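Local coordinates for protein chitinase (PDB 5XSW) that probably hydrolyses chitin as an endochitinase, and holds an N-acetylglucosamine glycan in a substrate pocket in this crystal form, at residues S109-T114 against K314-L319; N149-Y154 against P203-A208; T301-L306 against F334-G339; A322-P325 against T329-I332. All blocks are in the same frame, centred on the assembly; numbering follows the deposited sequence.

This chain is the C-terminal part of a longer chitinase. All four contacts lie in its helix-rich region, outside the N-terminal strand-rich one, with centres about 13 to 16 Å apart. Along the sequence, interaction 2 is nested inside the loop closed by interaction 1. Interaction 4 is nested inside interaction 3, and interactions 1 and 3 alternate. Helices 288-311, 313-321 and 327-338 follow one another and carry most of the set; interactions 3 and 4 share helix 327-338. R304 of helix 288-311 reaches both I111 and Y154, and T329 meets F151. The loops are thereby tied to helices 288-311 and 327-338, the second of which bears N337 of the glycan pocket.

Interaction 1: residues S109-T114 against K314-L319; sequences SIIYPT and KYNEFL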
loop_
_atom_site.group_PDB
_atom_site.type_symbol
_atom_site.label_atom_id
_atom_site.label_comp_id
_atom_site.label_asym_id
_atom_site.label_seq_id
_atom_site.Cartn_x
_atom_site.Cartn_y
_atom_site.Cartn_z
ATOM N N SER A 109 -17.021 -6.742 18.625
ATOM C CA SER A 109 -18.432 -6.371 18.484
ATOM C C SER A 109 -18.841 -5.857 17.087
ATOM O O SER A 109 -19.879 -5.195 16.911
ATOM C CB SER A 109 -18.752 -5.307 19.526
ATOM O OG SER A 109 -18.080 -4.103 19.216
ATOM N N ILE A 110 -18.013 -6.118 16.084
ATOM C CA ILE A 110 -18.316 -5.531 14.788
ATOM C C ILE A 110 -19.631 -6.050 14.289
ATOM O O ILE A 110 -19.935 -7.275 14.398
ATOM C CB ILE A 110 -17.164 -5.827 13.762
ATOM C CG1 ILE A 110 -17.455 -5.108 12.451
ATOM C CG2 ILE A 110 -16.963 -7.328 13.546
ATOM C CD1 ILE A 110 -16.075 -4.901 11.607
ATOM N N ILE A 111 -20.445 -5.133 13.785
ATOM C CA ILE A 111 -21.772 -5.497 13.284
ATOM C C ILE A 111 -21.786 -5.813 11.788
ATOM O O ILE A 111 -21.463 -4.932 10.967
ATOM C CB ILE A 111 -22.801 -4.387 13.544
ATOM C CG1 ILE A 111 -22.956 -4.124 15.069
ATOM C CG2 ILE A 111 -24.199 -4.751 12.839
ATOM C CD1 ILE A 111 -23.688 -2.788 15.326
ATOM N N TYR A 112 -22.139 -7.053 11.431
ATOM C CA TYR A 112 -22.330 -7.410 10.026
ATOM C C TYR A 112 -23.787 -7.887 9.879
ATOM O O TYR A 112 -24.081 -9.011 10.190
ATOM C CB TYR A 112 -21.370 -8.527 9.584
ATOM C CG TYR A 112 -19.985 -7.968 9.268
ATOM C CD1 TYR A 112 -19.822 -7.067 8.199
ATOM C CD2 TYR A 112 -18.880 -8.294 10.050
ATOM C CE1 TYR A 112 -18.523 -6.489 7.906
ATOM C CE2 TYR A 112 -17.600 -7.741 9.773
ATOM C CZ TYR A 112 -17.457 -6.852 8.674
ATOM O OH TYR A 112 -16.212 -6.314 8.401
ATOM N N PRO A 113 -24.641 -7.052 9.350
ATOM C CA PRO A 113 -26.066 -7.397 9.376
ATOM C C PRO A 113 -26.400 -8.616 8.516
ATOM O O PRO A 113 -25.734 -8.920 7.537
ATOM C CB PRO A 113 -26.744 -6.155 8.807
ATOM C CG PRO A 113 -25.642 -5.037 8.768
ATOM C CD PRO A 113 -24.350 -5.737 8.720
ATOM N N THR A 114 -27.456 -9.321 8.899
ATOM C CA THR A 114 -28.017 -10.378 8.063
ATOM C C THR A 114 -28.988 -9.776 7.055
ATOM O O THR A 114 -29.947 -9.091 7.401
ATOM C CB THR A 114 -28.733 -11.440 8.932
ATOM O OG1 THR A 114 -27.740 -12.068 9.706
ATOM C CG2 THR A 114 -29.399 -12.536 8.040
ATOM N N LYS A 314 -16.515 1.396 21.801
ATOM C CA LYS A 314 -16.833 2.792 21.504
ATOM C C LYS A 314 -17.377 3.021 20.090
ATOM O O LYS A 314 -18.098 4.002 19.842
ATOM C CB LYS A 314 -15.568 3.630 21.730
ATOM C CG LYS A 314 -15.791 5.087 22.057
ATOM C CD LYS A 314 -14.580 5.773 22.748
ATOM C CE LYS A 314 -14.949 7.276 23.130
ATOM N NZ LYS A 314 -13.909 8.162 23.823
ATOM N N TYR A 315 -17.045 2.128 19.147
ATOM C CA TYR A 315 -17.548 2.336 17.764
ATOM C C TYR A 315 -19.072 2.219 17.720
ATOM O O TYR A 315 -19.762 3.072 17.191
ATOM C CB TYR A 315 -16.918 1.312 16.792
ATOM C CG TYR A 315 -17.129 1.631 15.316
ATOM C CD1 TYR A 315 -18.310 1.319 14.689
ATOM C CD2 TYR A 315 -16.117 2.296 14.550
ATOM C CE1 TYR A 315 -18.510 1.597 13.305
ATOM C CE2 TYR A 315 -16.305 2.579 13.188
ATOM C CZ TYR A 315 -17.490 2.225 12.570
ATOM O OH TYR A 315 -17.669 2.509 11.235
ATOM N N ASN A 316 -19.611 1.136 18.259
ATOM C CA ASN A 316 -21.092 1.008 18.300
ATOM C C ASN A 316 -21.768 2.098 19.188
ATOM O O ASN A 316 -22.864 2.561 18.906
ATOM C CB ASN A 316 -21.478 -0.399 18.797
ATOM C CG ASN A 316 -21.105 -1.477 17.777
ATOM O OD1 ASN A 316 -20.998 -1.167 16.596
ATOM N ND2 ASN A 316 -20.877 -2.700 18.219
ATOM N N GLU A 317 -21.047 2.542 20.203
ATOM C CA GLU A 317 -21.551 3.625 21.049
ATOM C C GLU A 317 -21.663 4.898 20.218
ATOM O O GLU A 317 -22.675 5.582 20.247
ATOM C CB GLU A 317 -20.639 3.800 22.270
ATOM C CG GLU A 317 -21.080 4.902 23.191
ATOM C CD GLU A 317 -20.040 5.216 24.281
ATOM O OE1 GLU A 317 -18.949 4.603 24.253
ATOM O OE2 GLU A 317 -20.319 6.081 25.157
ATOM N N PHE A 318 -20.652 5.169 19.381
ATOM C CA PHE A 318 -20.746 6.298 18.453
ATOM C C PHE A 318 -21.916 6.166 17.475
ATOM O O PHE A 318 -22.590 7.155 17.192
ATOM C CB PHE A 318 -19.404 6.449 17.669
ATOM C CG PHE A 318 -19.419 7.561 16.676
ATOM C CD1 PHE A 318 -19.201 8.866 17.083
ATOM C CD2 PHE A 318 -19.692 7.307 15.359
ATOM C CE1 PHE A 318 -19.246 9.880 16.192
ATOM C CE2 PHE A 318 -19.730 8.342 14.420
ATOM C CZ PHE A 318 -19.507 9.614 14.836
ATOM N N LEU A 319 -22.132 4.968 16.922
ATOM C CA LEU A 319 -23.251 4.772 15.975
ATOM C C LEU A 319 -24.614 5.065 16.682
ATOM O O LEU A 319 -25.541 5.642 16.123
ATOM C CB LEU A 319 -23.272 3.339 15.437
ATOM C CG LEU A 319 -22.119 2.755 14.545
ATOM C CD1 LEU A 319 -22.301 1.254 14.263
ATOM C CD2 LEU A 319 -22.034 3.523 13.241
HETATM O O HOH W 1 -18.163 -1.311 19.053
#
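The side-chain amide of N316 points from helix 313-321 into the loop 109-114, and its two ends do different work. ND2 gives a hydrogen bond to S109 O at 3.0 Å, with an N-H...O angle of 159°. The acceptor lies almost in the amide plane of N316, but the amide nitrogen stands above the carbonyl plane of S109, 37° out of it. OD1 is used elsewhere: Y308 of helix 288-311 bonds to it through its hydroxyl. I111 crosses the amide obliquely, with CD1 3.4 Å from N316 OD1 and 3.8 Å from N316 CG. The same I111 CD1 reaches L319 CD1, one helical turn on, at a looser 4.4 Å. N316 CG sits anti to its carbonyl carbon (chi1 -68°), which carries the amide toward the loop.

A water makes a second bridge, close to the start of helix 313-321. It lies 2.8 Å from S109 OG and accepts from N316 N at 3.0 Å. Bonds at both ends of the N316 amide should fix its flip. The contact thus mixes a hydrogen bond and a water bridge with the apolar end of I111, which lies against N316 and near L319.

Interaction 2: residues N149-Y154 against P203-A208; sequences NGFIMY and PNFLMA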
loop_
_atom_site.group_PDB
_atom_site.type_symbol
_atom_site.label_atom_id
_atom_site.label_comp_id
_atom_site.label_asym_id
_atom_site.label_seq_id
_atom_site.Cartn_x
_atom_site.Cartn_y
_atom_site.Cartn_z
ATOM N N ASN A 149 -30.108 3.588 3.967
ATOM C CA ASN A 149 -28.825 2.972 4.360
ATOM C C ASN A 149 -27.626 3.682 3.670
ATOM O O ASN A 149 -27.728 4.099 2.500
ATOM C CB ASN A 149 -28.796 1.482 3.997
ATOM C CG ASN A 149 -29.785 0.653 4.838
ATOM O OD1 ASN A 149 -29.460 0.187 5.926
ATOM N ND2 ASN A 149 -30.941 0.420 4.290
ATOM N N GLY A 150 -26.511 3.795 4.369
ATOM C CA GLY A 150 -25.359 4.424 3.735
ATOM C C GLY A 150 -24.458 3.307 3.268
ATOM O O GLY A 150 -24.862 2.485 2.455
ATOM N N PHE A 151 -23.251 3.257 3.812
ATOM C CA PHE A 151 -22.242 2.281 3.434
ATOM C C PHE A 151 -22.675 0.818 3.799
ATOM O O PHE A 151 -22.612 -0.086 2.980
ATOM C CB PHE A 151 -20.909 2.649 4.168
ATOM C CG PHE A 151 -19.887 1.559 4.163
ATOM C CD1 PHE A 151 -19.534 0.945 2.959
ATOM C CD2 PHE A 151 -19.218 1.209 5.322
ATOM C CE1 PHE A 151 -18.552 -0.032 2.921
ATOM C CE2 PHE A 151 -18.249 0.182 5.279
ATOM C CZ PHE A 151 -17.927 -0.419 4.071
ATOM N N ILE A 152 -23.100 0.606 5.045
ATOM C CA ILE A 152 -23.487 -0.759 5.532
ATOM C C ILE A 152 -25.009 -0.884 5.506
ATOM O O ILE A 152 -25.688 0.042 5.931
ATOM C CB ILE A 152 -22.950 -1.049 6.986
ATOM C CG1 ILE A 152 -21.393 -1.054 6.995
ATOM C CG2 ILE A 152 -23.503 -2.400 7.567
ATOM C CD1 ILE A 152 -20.813 -2.281 6.256
ATOM N N MET A 153 -25.524 -2.031 5.049
ATOM C CA MET A 153 -26.951 -2.189 4.863
ATOM C C MET A 153 -27.544 -2.729 6.192
ATOM O O MET A 153 -27.844 -3.913 6.288
ATOM C CB MET A 153 -27.264 -3.155 3.704
ATOM C CG MET A 153 -28.827 -3.091 3.328
ATOM S SD MET A 153 -29.208 -1.654 2.313
ATOM C CE MET A 153 -28.924 -2.248 0.655
ATOM N N TYR A 154 -27.613 -1.885 7.221
ATOM C CA TYR A 154 -28.178 -2.344 8.514
ATOM C C TYR A 154 -29.660 -2.693 8.357
ATOM O O TYR A 154 -30.133 -3.581 9.003
ATOM C CB TYR A 154 -28.035 -1.266 9.589
ATOM C CG TYR A 154 -26.593 -0.901 9.920
ATOM C CD1 TYR A 154 -25.845 -1.720 10.709
ATOM C CD2 TYR A 154 -26.019 0.298 9.433
ATOM C CE1 TYR A 154 -24.461 -1.369 11.024
ATOM C CE2 TYR A 154 -24.650 0.674 9.748
ATOM C CZ TYR A 154 -23.904 -0.163 10.533
ATOM O OH TYR A 154 -22.596 0.147 10.874
ATOM N N PRO A 203 -25.212 -1.676 -2.349
ATOM C CA PRO A 203 -24.833 -1.472 -3.748
ATOM C C PRO A 203 -24.958 -0.023 -4.159
ATOM O O PRO A 203 -24.167 0.419 -4.995
ATOM C CB PRO A 203 -25.865 -2.351 -4.554
ATOM C CG PRO A 203 -26.340 -3.382 -3.553
ATOM C CD PRO A 203 -26.285 -2.675 -2.177
ATOM N N ASN A 204 -25.918 0.728 -3.605
ATOM C CA ASN A 204 -26.052 2.125 -4.017
ATOM C C ASN A 204 -24.803 2.963 -3.575
ATOM O O ASN A 204 -24.425 3.947 -4.213
ATOM C CB ASN A 204 -27.292 2.746 -3.379
ATOM C CG ASN A 204 -28.592 2.210 -3.994
ATOM O OD1 ASN A 204 -28.617 1.753 -5.144
ATOM N ND2 ASN A 204 -29.669 2.238 -3.201
ATOM N N PHE A 205 -24.205 2.564 -2.469
ATOM C CA PHE A 205 -23.027 3.310 -1.977
ATOM C C PHE A 205 -21.852 3.059 -2.984
ATOM O O PHE A 205 -21.161 3.990 -3.365
ATOM C CB PHE A 205 -22.629 2.853 -0.583
ATOM C CG PHE A 205 -21.361 3.534 -0.098
ATOM C CD1 PHE A 205 -21.441 4.820 0.405
ATOM C CD2 PHE A 205 -20.105 2.911 -0.241
ATOM C CE1 PHE A 205 -20.282 5.523 0.812
ATOM C CE2 PHE A 205 -18.916 3.601 0.150
ATOM C CZ PHE A 205 -19.032 4.909 0.682
ATOM N N LEU A 206 -21.623 1.803 -3.372
ATOM C CA LEU A 206 -20.523 1.509 -4.359
ATOM C C LEU A 206 -20.805 2.185 -5.688
ATOM O O LEU A 206 -19.891 2.675 -6.358
ATOM C CB LEU A 206 -20.337 -0.014 -4.596
ATOM C CG LEU A 206 -19.720 -0.727 -3.376
ATOM C CD1 LEU A 206 -19.547 -2.227 -3.583
ATOM C CD2 LEU A 206 -18.294 -0.134 -3.032
ATOM N N MET A 207 -22.079 2.295 -6.044
ATOM C CA MET A 207 -22.494 2.971 -7.295
ATOM C C MET A 207 -22.136 4.470 -7.238
ATOM O O MET A 207 -21.579 5.073 -8.191
ATOM C CB MET A 207 -24.016 2.810 -7.530
ATOM C CG MET A 207 -24.420 1.402 -7.988
ATOM S SD MET A 207 -24.129 1.105 -9.784
ATOM C CE MET A 207 -25.266 2.255 -10.576
ATOM N N ALA A 208 -22.463 5.056 -6.103
ATOM C CA ALA A 208 -22.229 6.457 -5.869
ATOM C C ALA A 208 -20.718 6.716 -5.878
ATOM O O ALA A 208 -20.258 7.734 -6.408
ATOM C CB ALA A 208 -22.799 6.878 -4.481
#
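F151 meets the ring of F205 twice over, with its backbone and with its own ring. Its CA stands over the face of F205, 4.2 Å from the ring centroid and 26° off the normal, which makes a CH-pi contact. Its ring turns an edge toward F205 in an edge-to-face pair, with centroids 5.4 Å apart and planes at 62°. The closest ring carbons are F151 CD1 and F205 CD2, at 3.8 Å. F205 carries CG anti to its backbone N (chi1 176°), which brings the ring face against F151 CA.

F205 lies in the first turn of helix 203-214, and the loop 149-154 runs across that helix start. Just before the helix, N202 bonds to G150 O through ND2 and pairs with F151 through the backbone. I152 CD1 covers one face of the F151 ring, 3.7 Å above its plane and toward the rim. L300 of helix 288-311 touches both phenylalanines, and V378 of helix 374-386 touches F205. The cluster is buried and joins these helices to the loop. It is not part of the sugar site: the F205 side chain is about 13 Å from a bound N-acetylglucosamine.

Further along, M153 is the centre of an inverse gamma turn. Its chain bends at chi2 and chi3 and crosses P203 at about a right angle, M153 CE touching P203 CD at 3.9 Å.

Interaction 3: residues T301-L306 against F334-G339; sequences TMEREL and FGYNRG. With NAG (2-acetamido-2-deoxy-beta-D-glucopyranose), chain D.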
loop_
_atom_site.group_PDB
_atom_site.type_symbol
_atom_site.label_atom_id
_atom_site.label_comp_id
_atom_site.label_asym_id
_atom_site.label_seq_id
_atom_site.Cartn_x
_atom_site.Cartn_y
_atom_site.Cartn_z
ATOM N N THR A 301 -14.138 -2.005 3.755
ATOM C CA THR A 301 -14.286 -2.890 4.888
ATOM C C THR A 301 -13.070 -2.758 5.787
ATOM O O THR A 301 -13.191 -2.747 6.994
ATOM C CB THR A 301 -14.453 -4.346 4.435
ATOM O OG1 THR A 301 -15.715 -4.491 3.789
ATOM C CG2 THR A 301 -14.369 -5.295 5.611
ATOM N N MET A 302 -11.904 -2.616 5.176
ATOM C CA MET A 302 -10.670 -2.497 5.917
ATOM C C MET A 302 -10.717 -1.273 6.824
ATOM O O MET A 302 -10.290 -1.340 7.954
ATOM C CB MET A 302 -9.482 -2.388 4.965
ATOM C CG MET A 302 -8.162 -2.066 5.642
ATOM S SD MET A 302 -7.886 -0.304 5.896
ATOM C CE MET A 302 -7.412 0.205 4.249
ATOM N N GLU A 303 -11.250 -0.166 6.333
ATOM C CA GLU A 303 -11.319 1.027 7.156
ATOM C C GLU A 303 -12.184 0.772 8.387
ATOM O O GLU A 303 -11.794 1.088 9.498
ATOM C CB GLU A 303 -11.929 2.181 6.372
ATOM C CG GLU A 303 -11.228 2.546 5.080
ATOM C CD GLU A 303 -11.996 3.588 4.301
ATOM O OE1 GLU A 303 -12.566 4.481 4.937
ATOM O OE2 GLU A 303 -12.043 3.506 3.069
ATOM N N ARG A 304 -13.338 0.157 8.170
ATOM C CA ARG A 304 -14.278 -0.117 9.239
ATOM C C ARG A 304 -13.695 -1.077 10.255
ATOM O O ARG A 304 -13.801 -0.850 11.443
ATOM C CB ARG A 304 -15.578 -0.678 8.670
ATOM C CG ARG A 304 -16.727 -0.742 9.657
ATOM C CD ARG A 304 -18.057 -0.768 8.935
ATOM N NE ARG A 304 -19.206 -0.942 9.812
ATOM C CZ ARG A 304 -19.728 -2.115 10.138
ATOM N NH1 ARG A 304 -19.197 -3.236 9.685
ATOM N NH2 ARG A 304 -20.782 -2.167 10.928
ATOM N N GLU A 305 -13.050 -2.127 9.764
ATOM C CA GLU A 305 -12.370 -3.105 10.610
ATOM C C GLU A 305 -11.253 -2.467 11.414
ATOM O O GLU A 305 -11.032 -2.825 12.601
ATOM C CB GLU A 305 -11.807 -4.294 9.803
ATOM C CG GLU A 305 -12.901 -5.275 9.171
ATOM C CD GLU A 305 -13.328 -6.438 10.112
ATOM O OE1 GLU A 305 -12.783 -6.509 11.237
ATOM O OE2 GLU A 305 -14.144 -7.327 9.686
ATOM N N LEU A 306 -10.523 -1.537 10.800
ATOM C CA LEU A 306 -9.411 -0.888 11.504
ATOM C C LEU A 306 -9.968 -0.015 12.674
ATOM O O LEU A 306 -9.396 0.013 13.787
ATOM C CB LEU A 306 -8.604 0.018 10.546
ATOM C CG LEU A 306 -7.486 0.824 11.173
ATOM C CD1 LEU A 306 -6.379 -0.058 11.725
ATOM C CD2 LEU A 306 -6.931 1.775 10.067
ATOM N N PHE A 334 -14.800 9.527 3.670
ATOM C CA PHE A 334 -13.639 10.417 3.823
ATOM C C PHE A 334 -12.306 9.636 3.866
ATOM O O PHE A 334 -11.335 10.015 3.226
ATOM C CB PHE A 334 -13.821 11.297 5.096
ATOM C CG PHE A 334 -12.643 12.210 5.384
ATOM C CD1 PHE A 334 -12.421 13.348 4.601
ATOM C CD2 PHE A 334 -11.776 11.901 6.393
ATOM C CE1 PHE A 334 -11.336 14.195 4.876
ATOM C CE2 PHE A 334 -10.715 12.738 6.711
ATOM C CZ PHE A 334 -10.480 13.888 5.944
ATOM N N GLY A 335 -12.273 8.543 4.618
ATOM C CA GLY A 335 -11.112 7.688 4.778
ATOM C C GLY A 335 -10.747 7.034 3.428
ATOM O O GLY A 335 -9.584 6.679 3.152
ATOM N N TYR A 336 -11.754 6.804 2.610
ATOM C CA TYR A 336 -11.507 6.155 1.297
ATOM C C TYR A 336 -10.759 7.111 0.417
ATOM O O TYR A 336 -9.777 6.732 -0.256
ATOM C CB TYR A 336 -12.807 5.769 0.609
ATOM C CG TYR A 336 -12.547 5.019 -0.715
ATOM C CD1 TYR A 336 -12.368 3.650 -0.724
ATOM C CD2 TYR A 336 -12.524 5.711 -1.913
ATOM C CE1 TYR A 336 -12.166 2.941 -1.923
ATOM C CE2 TYR A 336 -12.305 5.043 -3.129
ATOM C CZ TYR A 336 -12.114 3.670 -3.117
ATOM O OH TYR A 336 -11.911 3.010 -4.308
ATOM N N ASN A 337 -11.197 8.357 0.442
ATOM C CA ASN A 337 -10.557 9.386 -0.406
ATOM C C ASN A 337 -9.247 9.967 0.205
ATOM O O ASN A 337 -8.259 10.152 -0.511
ATOM C CB ASN A 337 -11.539 10.513 -0.650
ATOM C CG ASN A 337 -10.945 11.664 -1.490
ATOM O OD1 ASN A 337 -10.945 12.799 -1.046
ATOM N ND2 ASN A 337 -10.432 11.353 -2.710
ATOM N N ARG A 338 -9.212 10.197 1.513
ATOM C CA ARG A 338 -8.041 10.875 2.122
ATOM C C ARG A 338 -7.164 9.945 2.955
ATOM O O ARG A 338 -6.106 10.345 3.399
ATOM C CB ARG A 338 -8.517 12.048 2.977
ATOM C CG ARG A 338 -9.190 13.191 2.223
ATOM C CD ARG A 338 -8.393 13.885 1.103
ATOM N NE ARG A 338 -7.009 14.196 1.453
ATOM C CZ ARG A 338 -6.597 15.253 2.144
ATOM N NH1 ARG A 338 -7.468 16.148 2.594
ATOM N NH2 ARG A 338 -5.289 15.428 2.350
ATOM N N GLY A 339 -7.601 8.705 3.172
ATOM C CA GLY A 339 -6.811 7.671 3.823
ATOM C C GLY A 339 -7.163 7.515 5.319
ATOM O O GLY A 339 -7.747 8.413 5.941
HETATM C C1 NAG D . -2.209 19.225 1.316
HETATM C C2 NAG D . -2.577 17.976 2.090
HETATM C C3 NAG D . -1.944 16.777 1.455
HETATM C C4 NAG D . -2.255 16.654 0.009
HETATM C C5 NAG D . -1.845 17.890 -0.703
HETATM C C6 NAG D . -2.269 17.775 -2.196
HETATM C C7 NAG D . -2.869 17.948 4.571
HETATM C C8 NAG D . -2.269 18.118 5.982
HETATM N N2 NAG D . -2.044 18.148 3.427
HETATM O O3 NAG D . -2.320 15.577 2.143
HETATM O O4 NAG D . -1.434 15.576 -0.576
HETATM O O5 NAG D . -2.531 19.049 -0.118
HETATM O O6 NAG D . -1.907 19.013 -2.760
HETATM O O7 NAG D . -4.014 17.559 4.409
#
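The ring of Y336 has the carboxylate oxygen OE2 of E303 at its edge, in the ring plane, with CD1 the nearest ring carbon at 3.8 Å. On the same helix, R338 CB lies over one face of the F334 ring, toward its rim. The R338 guanidinium points outward to a bound N-acetylglucosamine. O3 of this sugar sits in plane at the guanidinium edge, 3.0 Å from NH2. The same NH2 gives a hydrogen bond to the sugar O7 at 3.2 Å, with an angle of 164°. The sugar is also bonded by E213, Q251 and F371 of the second subunit.

E303 extends beyond CG (chi2 173°) and lays its carboxylate against the backbone of G335 and Y336. OE2 is 3.2 Å from Y336 CA, and OE1 is 3.5 Å from G335 C. The carboxylate makes no hydrogen bond to Y336 N, the angle being poor. A CB on G335 would clash with E303 OE1, so glycine suits this close approach. With an alanine here in place of E303, the backbone of G335 and Y336 would probably lose its covering carboxylate and a gap would open between the helices.

Helix 288-311 thus packs against the C-terminal end of helix 327-338. N337, on the latter, belongs to the glycan pocket, and F371 N bonds to its OD1. V340 of helix 340-346 adjoins E303 and L306, while M302 faces helix 254-263 and L306 faces helix 475-482.

Interaction 4: residues A322-P325 against T329-I332; sequences AKDP and TEII
D324 OD2 has two close partners: the backbone N of L362 bonds to it, and E330 OE2 comes within 2.5 Å. Two acid oxygens this close suggest that one of the groups holds a proton and shares it with the other. The other close oxygens, E330 OE1 at 3.1 Å from D324 OD2 and D324 OD1 at 3.2 Å from E330 OE2, make no hydrogen bond. The side chains approach from opposite directions, and their carboxylate planes are turned 50° apart. D324 swings CG anti to its backbone N (chi1 179°), while E330 extends beyond CG (chi2 165°) to meet it.

Each acid has a further backbone partner. D324 OD1 accepts from the N-H of W326, two residues on, as in an Asx turn. E330 OE1 takes a weak bond from W363 N. These donors, and the N-terminal end of helix 327-338 where E330 sits, would probably ease the remaining negative charge of the buried pair. An alanine in place of E330 is likely to leave D324 OD2 without its acid mate and W363 N without its weak acceptor.

A water links the segments less firmly. It lies 2.7 Å from T329 OG1 and gives a weak bond to P325 O at 3.4 Å. T329 OG1 also takes the N-H of F151.

The acid pair thus ties the loop after helix 313-321 to the first turn of helix 327-338. D324 is bonded, and E330 weakly bonded, to the start of helix 362-365, and E330 also packs against V375 and I379 of helix 374-386.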
loop_
_atom_site.group_PDB
_atom_site.type_symbol
_atom_site.label_atom_id
_atom_site.label_comp_id
_atom_site.label_asym_id
_atom_site.label_seq_id
_atom_site.Cartn_x
_atom_site.Cartn_y
_atom_site.Cartn_z
ATOM N N ALA A 322 -24.423 9.408 17.747
ATOM C CA ALA A 322 -24.163 10.543 16.854
ATOM C C ALA A 322 -25.456 11.180 16.381
ATOM O O ALA A 322 -26.392 10.480 16.004
ATOM C CB ALA A 322 -23.305 10.097 15.632
ATOM N N LYS A 323 -25.511 12.506 16.349
ATOM C CA LYS A 323 -26.735 13.160 15.833
ATOM C C LYS A 323 -26.882 13.078 14.317
ATOM O O LYS A 323 -27.990 13.170 13.804
ATOM C CB LYS A 323 -26.789 14.641 16.252
ATOM C CG LYS A 323 -27.257 14.874 17.721
ATOM C CD LYS A 323 -27.256 16.374 18.119
ATOM C CE LYS A 323 -27.218 16.555 19.677
ATOM N NZ LYS A 323 -26.901 17.973 20.124
ATOM N N ASP A 324 -25.779 12.922 13.586
ATOM C CA ASP A 324 -25.834 12.863 12.114
ATOM C C ASP A 324 -26.057 11.382 11.739
ATOM O O ASP A 324 -25.224 10.496 12.031
ATOM C CB ASP A 324 -24.522 13.431 11.501
ATOM C CG ASP A 324 -24.488 13.374 9.970
ATOM O OD1 ASP A 324 -25.362 12.755 9.329
ATOM O OD2 ASP A 324 -23.578 13.997 9.402
ATOM N N PRO A 325 -27.213 11.077 11.162
ATOM C CA PRO A 325 -27.463 9.669 10.883
ATOM C C PRO A 325 -26.526 9.095 9.745
ATOM O O PRO A 325 -26.425 7.892 9.573
ATOM C CB PRO A 325 -28.940 9.671 10.449
ATOM C CG PRO A 325 -29.129 10.999 9.825
ATOM C CD PRO A 325 -28.292 11.951 10.673
ATOM N N THR A 329 -21.020 6.637 7.424
ATOM C CA THR A 329 -20.808 6.657 5.956
ATOM C C THR A 329 -19.881 7.824 5.574
ATOM O O THR A 329 -19.022 7.689 4.703
ATOM C CB THR A 329 -22.167 6.736 5.192
ATOM O OG1 THR A 329 -22.921 5.535 5.499
ATOM C CG2 THR A 329 -21.910 6.796 3.670
ATOM N N GLU A 330 -20.068 8.982 6.190
ATOM C CA GLU A 330 -19.184 10.108 5.944
ATOM C C GLU A 330 -17.702 9.805 6.328
ATOM O O GLU A 330 -16.785 10.134 5.564
ATOM C CB GLU A 330 -19.661 11.350 6.766
ATOM C CG GLU A 330 -20.983 11.902 6.194
ATOM C CD GLU A 330 -21.641 12.852 7.184
ATOM O OE1 GLU A 330 -20.908 13.617 7.827
ATOM O OE2 GLU A 330 -22.860 12.822 7.318
ATOM N N ILE A 331 -17.497 9.203 7.492
ATOM C CA ILE A 331 -16.162 8.844 7.998
ATOM C C ILE A 331 -15.513 7.832 7.048
ATOM O O ILE A 331 -14.353 7.972 6.617
ATOM C CB ILE A 331 -16.247 8.253 9.382
ATOM C CG1 ILE A 331 -16.671 9.349 10.381
ATOM C CG2 ILE A 331 -14.883 7.663 9.824
ATOM C CD1 ILE A 331 -16.982 8.840 11.783
ATOM N N ILE A 332 -16.268 6.806 6.716
ATOM C CA ILE A 332 -15.731 5.766 5.843
ATOM C C ILE A 332 -15.427 6.340 4.425
ATOM O O ILE A 332 -14.376 6.034 3.867
ATOM C CB ILE A 332 -16.707 4.550 5.718
ATOM C CG1 ILE A 332 -16.840 3.757 7.031
ATOM C CG2 ILE A 332 -16.255 3.551 4.617
ATOM C CD1 ILE A 332 -15.519 3.358 7.700
HETATM O O HOH W 2 -24.247 5.955 7.866
#